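Local coordinates for protein monomethylamine methyltransferase MtmB1 (Methanosarcina barkeri, PDB 1NTH) that transfers the methyl group of monomethylamine to the corrinoid cofactor of its partner protein MtmC in methanogenesis from methylamine, at residues R4-C9 / I91-N96; I283-V286 / S290-W293; M386-R391 / G446-L451. One frame throughout, in Å; residues are numbered along the deposited sequence.

Contact 1. Residues R4-C9 / I91-N96; sequences RKSFDC and IWDAIN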
loop_
_atom_site.group_PDB
_atom_site.type_symbol
_atom_site.label_atom_id
_atom_site.label_comp_id
_atom_site.label_asym_id
_atom_site.label_seq_id
_atom_site.Cartn_x
_atom_site.Cartn_y
_atom_site.Cartn_z
ATOM N N ARG A 4 35.310 -16.441 5.610
ATOM C CA ARG A 4 34.649 -17.168 4.532
ATOM C C ARG A 4 33.444 -16.371 4.046
ATOM O O ARG A 4 33.264 -16.159 2.849
ATOM C CB ARG A 4 34.204 -18.561 4.995
ATOM C CG ARG A 4 33.709 -19.432 3.843
ATOM C CD ARG A 4 33.519 -20.893 4.235
ATOM N NE ARG A 4 32.299 -21.124 5.004
ATOM C CZ ARG A 4 31.380 -22.030 4.683
ATOM N NH1 ARG A 4 31.541 -22.790 3.608
ATOM N NH2 ARG A 4 30.298 -22.182 5.437
ATOM N N LYS A 5 32.622 -15.923 4.989
ATOM C CA LYS A 5 31.444 -15.130 4.664
ATOM C C LYS A 5 31.085 -14.297 5.882
ATOM O O LYS A 5 31.466 -14.641 7.003
ATOM C CB LYS A 5 30.261 -16.038 4.300
ATOM C CG LYS A 5 29.777 -16.927 5.443
ATOM C CD LYS A 5 28.548 -17.745 5.054
ATOM C CE LYS A 5 27.311 -16.873 4.850
ATOM N NZ LYS A 5 26.887 -16.187 6.108
ATOM N N SER A 6 30.372 -13.194 5.672
ATOM C CA SER A 6 29.971 -12.368 6.801
ATOM C C SER A 6 29.150 -13.271 7.711
ATOM O O SER A 6 28.247 -13.974 7.257
ATOM C CB SER A 6 29.138 -11.172 6.334
ATOM O OG SER A 6 29.938 -10.264 5.591
ATOM N N PHE A 7 29.470 -13.250 8.997
ATOM C CA PHE A 7 28.787 -14.095 9.964
ATOM C C PHE A 7 27.321 -13.726 10.185
ATOM O O PHE A 7 26.969 -12.551 10.235
ATOM C CB PHE A 7 29.524 -14.030 11.302
ATOM C CG PHE A 7 29.055 -15.046 12.298
ATOM C CD1 PHE A 7 29.647 -16.303 12.356
ATOM C CD2 PHE A 7 28.003 -14.758 13.156
ATOM C CE1 PHE A 7 29.190 -17.261 13.257
ATOM C CE2 PHE A 7 27.537 -15.707 14.059
ATOM C CZ PHE A 7 28.135 -16.962 14.109
ATOM N N ASP A 8 26.470 -14.741 10.309
ATOM C CA ASP A 8 25.053 -14.517 10.579
ATOM C C ASP A 8 24.475 -15.639 11.439
ATOM O O ASP A 8 25.174 -16.601 11.775
ATOM C CB ASP A 8 24.244 -14.360 9.278
ATOM C CG ASP A 8 24.360 -15.555 8.354
ATOM O OD1 ASP A 8 24.490 -16.693 8.852
ATOM O OD2 ASP A 8 24.300 -15.354 7.118
ATOM N N CYS A 9 23.204 -15.503 11.801
ATOM C CA CYS A 9 22.519 -16.479 12.643
ATOM C C CYS A 9 22.574 -17.905 12.100
ATOM O O CYS A 9 22.529 -18.868 12.868
ATOM C CB CYS A 9 21.058 -16.060 12.854
ATOM S SG CYS A 9 20.114 -15.802 11.324
ATOM N N ILE A 91 34.871 -10.930 13.232
ATOM C CA ILE A 91 34.448 -9.894 14.161
ATOM C C ILE A 91 34.656 -8.505 13.559
ATOM O O ILE A 91 33.789 -7.637 13.680
ATOM C CB ILE A 91 35.203 -9.998 15.509
ATOM C CG1 ILE A 91 34.917 -11.361 16.151
ATOM C CG2 ILE A 91 34.748 -8.883 16.450
ATOM C CD1 ILE A 91 35.645 -11.590 17.471
ATOM N N TRP A 92 35.793 -8.292 12.903
ATOM C CA TRP A 92 36.057 -6.990 12.297
ATOM C C TRP A 92 35.101 -6.684 11.148
ATOM O O TRP A 92 34.705 -5.533 10.956
ATOM C CB TRP A 92 37.509 -6.898 11.822
ATOM C CG TRP A 92 38.437 -6.501 12.930
ATOM C CD1 TRP A 92 39.482 -7.225 13.432
ATOM C CD2 TRP A 92 38.379 -5.291 13.698
ATOM N NE1 TRP A 92 40.076 -6.542 14.469
ATOM C CE2 TRP A 92 39.420 -5.352 14.653
ATOM C CE3 TRP A 92 37.548 -4.163 13.673
ATOM C CZ2 TRP A 92 39.652 -4.326 15.575
ATOM C CZ3 TRP A 92 37.780 -3.140 14.592
ATOM C CH2 TRP A 92 38.824 -3.233 15.531
ATOM N N ASP A 93 34.733 -7.708 10.384
ATOM C CA ASP A 93 33.799 -7.516 9.277
ATOM C C ASP A 93 32.476 -6.996 9.839
ATOM O O ASP A 93 31.842 -6.125 9.250
ATOM C CB ASP A 93 33.579 -8.837 8.532
ATOM C CG ASP A 93 32.470 -8.751 7.489
ATOM O OD1 ASP A 93 31.457 -9.460 7.653
ATOM O OD2 ASP A 93 32.612 -7.981 6.511
ATOM N N ALA A 94 32.071 -7.519 10.992
ATOM C CA ALA A 94 30.827 -7.083 11.618
ATOM C C ALA A 94 30.951 -5.654 12.140
ATOM O O ALA A 94 30.099 -4.810 11.865
ATOM C CB ALA A 94 30.451 -8.030 12.760
ATOM N N ILE A 95 32.013 -5.380 12.891
ATOM C CA ILE A 95 32.222 -4.046 13.444
ATOM C C ILE A 95 32.392 -2.986 12.355
ATOM O O ILE A 95 31.885 -1.870 12.484
ATOM C CB ILE A 95 33.466 -4.010 14.363
ATOM C CG1 ILE A 95 33.225 -4.890 15.590
ATOM C CG2 ILE A 95 33.767 -2.575 14.791
ATOM C CD1 ILE A 95 34.443 -5.012 16.493
ATOM N N ASN A 96 33.092 -3.343 11.283
ATOM C CA ASN A 96 33.342 -2.404 10.191
ATOM C C ASN A 96 32.133 -2.122 9.307
ATOM O O ASN A 96 32.191 -1.247 8.442
ATOM C CB ASN A 96 34.489 -2.905 9.306
ATOM C CG ASN A 96 35.839 -2.824 9.994
ATOM O OD1 ASN A 96 36.091 -1.910 10.776
ATOM N ND2 ASN A 96 36.723 -3.768 9.687
HETATM O O HOH W 1 31.204 -11.000 9.880
#
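Ser6 and Asp93 meet by a single direct bond, Ser6 OG to Asp93 OD1, 2.7 Å long. The hydroxyl is the donor. It reaches the carboxylate oxygen on its syn side, 22° out of the carboxylate plane. Asp93 points from helix 88-95 toward the N-terminal loop. Its first torsion sets CG anti to the backbone N (chi1 172°), which carries OD1 out to the serine. Ser6 CB follows at 3.2 Å from Asp93 OD1, so the tight part of the contact is little more than these two side chains. Ser6 OG also bonds to the backbone N of Lys151 of the second subunit.

Beside this point the fit is looser. The backbone N of Phe7 stays 4.5 Å from Asp93 OD1, and a water bridges them. The water oxygen accepts from Phe7 N at 3.0 Å and donates to Asp93 OD1 at 2.7 Å. OD1 is thus gripped by a hydroxyl and a water. The Phe7 ring turns elsewhere, edge-to-face with Tyr86 and against Leu287 of helix 271-288.

On the loop's other side lies a charged cluster. Lys5 NZ bonds to Ser6 O at 2.8 Å, and Lys5 NZ forms a salt bridge with Asp8 OD2 at 2.9 Å. Lys5 also pairs with Asp11, while Asp8, the N-cap of helix 9-18, pairs with Arg165 of the third subunit.

An alanine in place of Asp93 would probably leave Ser6 OG without its acceptor on the helix and the bridging water without its link to the helix.

The chemistry is polar and sparing. Asp93 OD1, in a buried setting, accepts from one hydroxyl and one water, and so links the N-terminal loop to helix 88-95 where a second subunit also meets the loop.

Contact 2. Residues I283-V286 / S290-W293; sequences INAV and SASW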
loop_
_atom_site.group_PDB
_atom_site.type_symbol
_atom_site.label_atom_id
_atom_site.label_comp_id
_atom_site.label_asym_id
_atom_site.label_seq_id
_atom_site.Cartn_x
_atom_site.Cartn_y
_atom_site.Cartn_z
ATOM N N ILE A 283 29.497 -5.834 20.890
ATOM C CA ILE A 283 30.078 -6.311 19.642
ATOM C C ILE A 283 29.330 -7.549 19.132
ATOM O O ILE A 283 29.045 -7.668 17.941
ATOM C CB ILE A 283 31.586 -6.654 19.829
ATOM C CG1 ILE A 283 32.374 -5.377 20.150
ATOM C CG2 ILE A 283 32.139 -7.297 18.565
ATOM C CD1 ILE A 283 33.839 -5.626 20.550
ATOM N N ASN A 284 29.003 -8.469 20.034
ATOM C CA ASN A 284 28.290 -9.680 19.636
ATOM C C ASN A 284 26.933 -9.346 19.006
ATOM O O ASN A 284 26.445 -10.077 18.148
ATOM C CB ASN A 284 28.084 -10.601 20.842
ATOM C CG ASN A 284 27.611 -11.981 20.439
ATOM O OD1 ASN A 284 28.222 -12.625 19.588
ATOM N ND2 ASN A 284 26.523 -12.448 21.048
ATOM N N ALA A 285 26.338 -8.236 19.430
ATOM C CA ALA A 285 25.042 -7.819 18.908
ATOM C C ALA A 285 25.052 -7.657 17.388
ATOM O O ALA A 285 24.128 -8.101 16.708
ATOM C CB ALA A 285 24.615 -6.507 19.560
ATOM N N VAL A 286 26.094 -7.030 16.853
ATOM C CA VAL A 286 26.157 -6.804 15.410
ATOM C C VAL A 286 26.722 -7.990 14.639
ATOM O O VAL A 286 26.714 -8.013 13.409
ATOM C CB VAL A 286 26.988 -5.534 15.083
ATOM C CG1 VAL A 286 26.360 -4.329 15.761
ATOM C CG2 VAL A 286 28.438 -5.701 15.543
ATOM N N SER A 290 22.856 -9.518 13.997
ATOM C CA SER A 290 22.690 -8.593 12.871
ATOM C C SER A 290 21.922 -7.363 13.354
ATOM O O SER A 290 21.131 -6.776 12.616
ATOM C CB SER A 290 21.914 -9.263 11.731
ATOM O OG SER A 290 22.636 -10.360 11.189
ATOM N N ALA A 291 22.175 -6.969 14.596
ATOM C CA ALA A 291 21.480 -5.836 15.197
ATOM C C ALA A 291 21.654 -4.490 14.505
ATOM O O ALA A 291 22.719 -4.182 13.962
ATOM C CB ALA A 291 21.891 -5.698 16.661
ATOM N N SER A 292 20.583 -3.697 14.534
ATOM C CA SER A 292 20.597 -2.345 13.994
ATOM C C SER A 292 21.138 -1.499 15.142
ATOM O O SER A 292 21.858 -0.529 14.933
ATOM C CB SER A 292 19.182 -1.885 13.636
ATOM O OG SER A 292 18.653 -2.651 12.569
ATOM N N TRP A 293 20.753 -1.867 16.363
ATOM C CA TRP A 293 21.247 -1.193 17.555
ATOM C C TRP A 293 21.219 -2.158 18.734
ATOM O O TRP A 293 20.529 -3.179 18.697
ATOM C CB TRP A 293 20.459 0.097 17.867
ATOM C CG TRP A 293 19.002 -0.027 18.239
ATOM C CD1 TRP A 293 17.948 -0.229 17.392
ATOM C CD2 TRP A 293 18.433 0.199 19.537
ATOM N NE1 TRP A 293 16.757 -0.124 18.077
ATOM C CE2 TRP A 293 17.027 0.137 19.397
ATOM C CE3 TRP A 293 18.976 0.456 20.804
ATOM C CZ2 TRP A 293 16.156 0.322 20.478
ATOM C CZ3 TRP A 293 18.109 0.640 21.881
ATOM C CH2 TRP A 293 16.714 0.573 21.708
HETATM O O HOH W 2 24.549 -5.750 12.229
#
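Ala285 O accepts a hydrogen bond from Ala291 N at 3.1 Å, with an N-H...O angle of 163°. The donor sits tilted from the carbonyl plane of Ala285. The bond runs from residue i+6 back to residue i and closes the C-terminal end of helix 271-288. Ser290 makes the turn. It is the first residue to leave helical geometry, and its phi is positive (51°), in the left-handed region. Ser290 N lies 3.3 Å from Ala285 O, but the angle is too poor for a bond. After Ser290 the chain extends toward strand 293-300.

The side chains are small. Ala291 points back at the helix, and Ala291 CB rests 3.3 Å from Ala285 O, beside the bond made by its own N. The two methyls, Ala285 CB and Ala291 CB, touch at 4.1 Å. Both also lean on Asp258 of strand 255-259. Val286 turns away, yet Val286 CG1 comes within 4.1 Å of Ala291 O. The valine's chi1 of -59° places this methyl beside the backbone N, anti to the carbonyl carbon. A water lies 3.0 Å from Ala291 O and 3.3 Å from Val286 O; the second contact is weak, and which carbonyls the water serves is not settled.

Ser290 OG takes no part across the turn and is bonded instead to Lys250 NZ, while Ser290 O accepts from Arg108 of the second subunit.

Helix 271-288 links the neighbouring parallel strands 255-259 and 293-300, a beta-alpha-beta crossover of the TIM barrel. The contact is where that helix hands over to its strand. One straight backbone bond and two methyls close a buried turn, so Ala285 O is bonded at the helix end, while Val286 O has at most a weak water contact.

Contact 3. Residues M386-R391 / G446-L451; sequences MGEVAR and GARKKL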
loop_
_atom_site.group_PDB
_atom_site.type_symbol
_atom_site.label_atom_id
_atom_site.label_comp_id
_atom_site.label_asym_id
_atom_site.label_seq_id
_atom_site.Cartn_x
_atom_site.Cartn_y
_atom_site.Cartn_z
ATOM N N MET A 386 13.130 11.487 32.724
ATOM C CA MET A 386 14.235 10.902 31.974
ATOM C C MET A 386 14.577 11.818 30.798
ATOM O O MET A 386 15.748 12.098 30.535
ATOM C CB MET A 386 13.837 9.503 31.479
ATOM C CG MET A 386 14.914 8.756 30.706
ATOM S SD MET A 386 14.400 7.070 30.264
ATOM C CE MET A 386 13.261 7.394 28.914
ATOM N N GLY A 387 13.544 12.305 30.115
ATOM C CA GLY A 387 13.749 13.184 28.977
ATOM C C GLY A 387 14.257 14.573 29.328
ATOM O O GLY A 387 15.153 15.091 28.663
ATOM N N GLU A 388 13.689 15.188 30.363
ATOM C CA GLU A 388 14.125 16.526 30.763
ATOM C C GLU A 388 15.576 16.514 31.222
ATOM O O GLU A 388 16.344 17.430 30.923
ATOM C CB GLU A 388 13.244 17.072 31.890
ATOM C CG GLU A 388 11.886 17.566 31.428
ATOM C CD GLU A 388 11.404 18.757 32.235
ATOM O OE1 GLU A 388 10.911 18.560 33.367
ATOM O OE2 GLU A 388 11.535 19.896 31.736
ATOM N N VAL A 389 15.945 15.470 31.953
ATOM C CA VAL A 389 17.304 15.340 32.450
ATOM C C VAL A 389 18.276 15.131 31.291
ATOM O O VAL A 389 19.400 15.637 31.317
ATOM C CB VAL A 389 17.411 14.177 33.458
ATOM C CG1 VAL A 389 18.869 13.920 33.815
ATOM C CG2 VAL A 389 16.620 14.522 34.718
ATOM N N ALA A 390 17.843 14.397 30.268
ATOM C CA ALA A 390 18.698 14.165 29.109
ATOM C C ALA A 390 18.981 15.498 28.416
ATOM O O ALA A 390 20.108 15.768 28.001
ATOM C CB ALA A 390 18.026 13.193 28.138
ATOM N N ARG A 391 17.952 16.331 28.291
ATOM C CA ARG A 391 18.117 17.634 27.658
ATOM C C ARG A 391 19.103 18.481 28.459
ATOM O O ARG A 391 19.987 19.124 27.894
ATOM C CB ARG A 391 16.777 18.371 27.576
ATOM C CG ARG A 391 16.877 19.726 26.892
ATOM C CD ARG A 391 15.569 20.506 26.969
ATOM N NE ARG A 391 15.246 20.905 28.334
ATOM C CZ ARG A 391 14.235 20.409 29.041
ATOM N NH1 ARG A 391 13.440 19.489 28.514
ATOM N NH2 ARG A 391 14.020 20.838 30.279
ATOM N N GLY A 446 9.817 18.526 43.501
ATOM C CA GLY A 446 10.806 18.359 44.547
ATOM C C GLY A 446 12.084 17.730 44.032
ATOM O O GLY A 446 13.184 18.169 44.371
ATOM N N ALA A 447 11.938 16.698 43.208
ATOM C CA ALA A 447 13.093 16.005 42.648
ATOM C C ALA A 447 13.860 16.919 41.697
ATOM O O ALA A 447 15.091 16.960 41.715
ATOM C CB ALA A 447 12.636 14.747 41.914
ATOM N N ARG A 448 13.125 17.655 40.871
ATOM C CA ARG A 448 13.733 18.563 39.910
ATOM C C ARG A 448 14.548 19.625 40.639
ATOM O O ARG A 448 15.648 19.980 40.212
ATOM C CB ARG A 448 12.644 19.232 39.070
ATOM C CG ARG A 448 13.117 19.804 37.745
ATOM C CD ARG A 448 11.963 20.515 37.054
ATOM N NE ARG A 448 12.158 20.670 35.613
ATOM C CZ ARG A 448 12.310 21.838 34.999
ATOM N NH1 ARG A 448 12.295 22.965 35.698
ATOM N NH2 ARG A 448 12.454 21.878 33.681
ATOM N N LYS A 449 14.002 20.126 41.743
ATOM C CA LYS A 449 14.681 21.149 42.530
ATOM C C LYS A 449 16.022 20.644 43.051
ATOM O O LYS A 449 17.016 21.368 43.023
ATOM C CB LYS A 449 13.797 21.588 43.701
ATOM C CG LYS A 449 14.447 22.616 44.621
ATOM C CD LYS A 449 14.894 23.851 43.853
ATOM C CE LYS A 449 15.603 24.842 44.765
ATOM N NZ LYS A 449 14.713 25.314 45.862
ATOM N N LYS A 450 16.051 19.402 43.522
ATOM C CA LYS A 450 17.286 18.825 44.036
ATOM C C LYS A 450 18.325 18.686 42.933
ATOM O O LYS A 450 19.519 18.870 43.167
ATOM C CB LYS A 450 17.017 17.465 44.683
ATOM C CG LYS A 450 16.260 17.571 45.996
ATOM C CD LYS A 450 16.216 16.249 46.742
ATOM C CE LYS A 450 15.531 16.422 48.090
ATOM N NZ LYS A 450 15.570 15.178 48.905
ATOM N N LEU A 451 17.871 18.363 41.727
ATOM C CA LEU A 451 18.786 18.219 40.602
ATOM C C LEU A 451 19.368 19.577 40.226
ATOM O O LEU A 451 20.538 19.682 39.861
ATOM C CB LEU A 451 18.059 17.596 39.406
ATOM C CG LEU A 451 17.638 16.133 39.590
ATOM C CD1 LEU A 451 16.768 15.693 38.421
ATOM C CD2 LEU A 451 18.878 15.250 39.698
#
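Arg448 reaches across to Glu388 between two nearly parallel helix segments. Their axes run 12.2 Å apart at 18°, wide enough that the polar link is made by long side chains. At CB the Arg448 chain sets off with CG anti to the backbone N (chi1 -159°). It then stays extended through CG and CD to NE. Arg448 NE is the first atom to find a polar partner, a weak bond to Glu388 OE1 at 3.3 Å. Arg448 CZ follows, 3.9 Å from Glu388 OE2. The tip, Arg448 NH2, makes the stronger bond, 2.9 Å to Glu388 OE2. It comes in from above the carboxylate plane, although carboxylate and guanidinium are only 20° apart.

Glu388 OE2 is shared. Arg391 NH2, one helical turn on, donates to Glu388 OE2 at 3.0 Å, almost straight. Glu388, Arg391 and Arg448 thus form a salt-bridge network. Both arginine nitrogens approach OE2 from the same face. That sets Arg391 NH2 and Arg448 NH2 3.9 Å apart, with the carboxylate oxygen drawing them together. Beyond these three, Tyr444 OH bonds to Glu388 OE1. Arg391 NH2 also bonds to the backbone O of Phe458, the C-terminal residue, and its NH1 pairs with Glu152.

Beside the charges lies a small apolar touch. Val389 CG2 meets Leu451 CD1 at 3.9 Å, and both side chains rest on Ser350 of helix 343-359.

The network joins helix 380-393 to the C-terminal helix 438-454. One buried carboxylate facing two guanidiniums is likely to be held firmly in its ionised form.

Contacts 1 and 2 are neighbours, their centres about 10 Å apart. They share an apolar seam in which Ile91 CG2 meets Ile283 CG2 at 3.7 Å and Ile95 CD1 meets Ile283 CG2 at 3.9 Å. Helix 88-95 is thus packed on the barrel helix that contact 2 closes. Contact 3 lies across the chain's centre, about 41 Å from contact 1 and about 31 Å from contact 2, centre to centre. Contact 3 touches neither of the others within the chain. In the assembly, however, Asn96 of contact 1 packs on Arg391 of another subunit, a residue of contact 3 there. None of the six segments contains the enzyme's pyrrolysine.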